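PDB 6ZD1: telomerase reverse transcriptase from Candida tropicalis MYA-3404, which probably extends chromosome ends by reverse-transcribing a template within the telomerase RNA, adding short telomeric DNA repeats. Local coordinates for residues 70-73 with 74-77. Residues are numbered along the deposited sequence; the frame is centred on the assembly and turned at random.
Sequences KTMI and DYST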
# COMPACT_ATOMS: atom_id res chain seq x y z
N LYS A 70 -17.16 -19.85 -7.08
CA LYS A 70 -16.95 -20.24 -5.67
C LYS A 70 -15.66 -19.94 -4.85
O LYS A 70 -15.70 -20.16 -3.64
CB LYS A 70 -17.22 -21.77 -5.52
CG LYS A 70 -16.99 -22.74 -6.70
CD LYS A 70 -15.91 -23.84 -6.44
CE LYS A 70 -16.33 -25.19 -7.13
NZ LYS A 70 -15.24 -26.25 -7.36
N THR A 71 -14.55 -19.39 -5.39
CA THR A 71 -13.80 -18.26 -4.81
C THR A 71 -13.70 -17.06 -5.77
O THR A 71 -13.65 -17.26 -6.99
CB THR A 71 -12.43 -18.73 -4.34
OG1 THR A 71 -11.82 -19.49 -5.39
CG2 THR A 71 -12.63 -19.68 -3.22
N MSE A 72 -13.63 -15.83 -5.26
CA MSE A 72 -13.59 -14.65 -6.17
C MSE A 72 -12.40 -14.55 -7.17
O MSE A 72 -12.59 -14.02 -8.28
CB MSE A 72 -13.68 -13.34 -5.35
CG MSE A 72 -14.81 -13.30 -4.30
SE MSE A 72 -16.45 -13.96 -5.06
CE MSE A 72 -16.38 -12.89 -6.68
N ILE A 73 -11.22 -15.10 -6.86
CA ILE A 73 -10.08 -14.93 -7.78
C ILE A 73 -10.09 -15.89 -8.95
O ILE A 73 -9.38 -15.65 -9.93
CB ILE A 73 -8.73 -15.11 -7.08
CG1 ILE A 73 -8.92 -15.42 -5.59
CG2 ILE A 73 -7.85 -13.88 -7.29
CD1 ILE A 73 -7.65 -15.88 -4.90
N ASP A 74 -10.85 -16.98 -8.88
CA ASP A 74 -10.90 -17.95 -9.96
C ASP A 74 -11.53 -17.36 -11.23
O ASP A 74 -11.30 -17.88 -12.34
CB ASP A 74 -11.62 -19.20 -9.48
CG ASP A 74 -10.94 -19.83 -8.27
OD1 ASP A 74 -9.70 -19.70 -8.15
OD2 ASP A 74 -11.65 -20.45 -7.44
N TYR A 75 -12.34 -16.31 -11.10
CA TYR A 75 -12.89 -15.64 -12.28
C TYR A 75 -11.83 -14.85 -13.06
O TYR A 75 -12.07 -14.50 -14.22
CB TYR A 75 -13.98 -14.65 -11.85
CG TYR A 75 -15.20 -15.26 -11.22
CD1 TYR A 75 -16.26 -15.72 -12.00
CD2 TYR A 75 -15.32 -15.33 -9.84
CE1 TYR A 75 -17.39 -16.28 -11.44
CE2 TYR A 75 -16.45 -15.86 -9.27
CZ TYR A 75 -17.49 -16.32 -10.06
OH TYR A 75 -18.60 -16.87 -9.48
N SER A 76 -10.70 -14.53 -12.45
CA SER A 76 -9.70 -13.71 -13.12
C SER A 76 -9.11 -14.45 -14.31
O SER A 76 -9.02 -15.68 -14.32
CB SER A 76 -8.59 -13.32 -12.15
OG SER A 76 -7.79 -14.43 -11.79
N THR A 77 -8.71 -13.68 -15.32
CA THR A 77 -8.04 -14.29 -16.47
C THR A 77 -6.64 -14.74 -16.07
O THR A 77 -5.88 -13.97 -15.46
CB THR A 77 -7.97 -13.30 -17.63
OG1 THR A 77 -9.27 -12.76 -17.90
CG2 THR A 77 -7.44 -13.98 -18.87
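The backbone O of Ile73 is held by two donors, both from Ser76. Ser76 OG lies 2.7 Å from Ile73 O and nearly in line with the C=O bond, at a C=O...OG angle of 164°. Ser76 N donates to the same Ile73 O over 3.1 Å, but from well above the carbonyl plane. The hydroxyl can join the amide because a chi1 of 69° folds OG back beside Ser76 N. The amide bond closes a turn over 73-76, with type I beta-turn angles at Asp74 and Tyr75, and the hydroxyl adds a second tie. Two residues earlier, Asp74 N makes a weak bond of 3.4 Å to Thr71 O, so two turns overlap at Ile73 and Asp74, the first weakly closed. The model puts the hydroxyl of Thr71 implausibly near the carboxylate of Asp74, and that pairing is doubtful. From within the second turn, the Tyr75 ring reaches back toward Met72. Its CD2 edge meets Met72 O in plane at 3.4 Å. Met72, a selenomethionine here, folds its chain at chi2 and chi3 and brings CE to 3.9 Å from Tyr75 CE2. The piece belongs to the loop between helices 53-60 and 79-93. Met72 and Tyr75 both pack on Leu204 of helix 198-216, while Ile73 and Ser76 touch Phe194 of strand 193-197. The Thr77 backbone is hydrogen-bonded to that of Tyr195 in this strand.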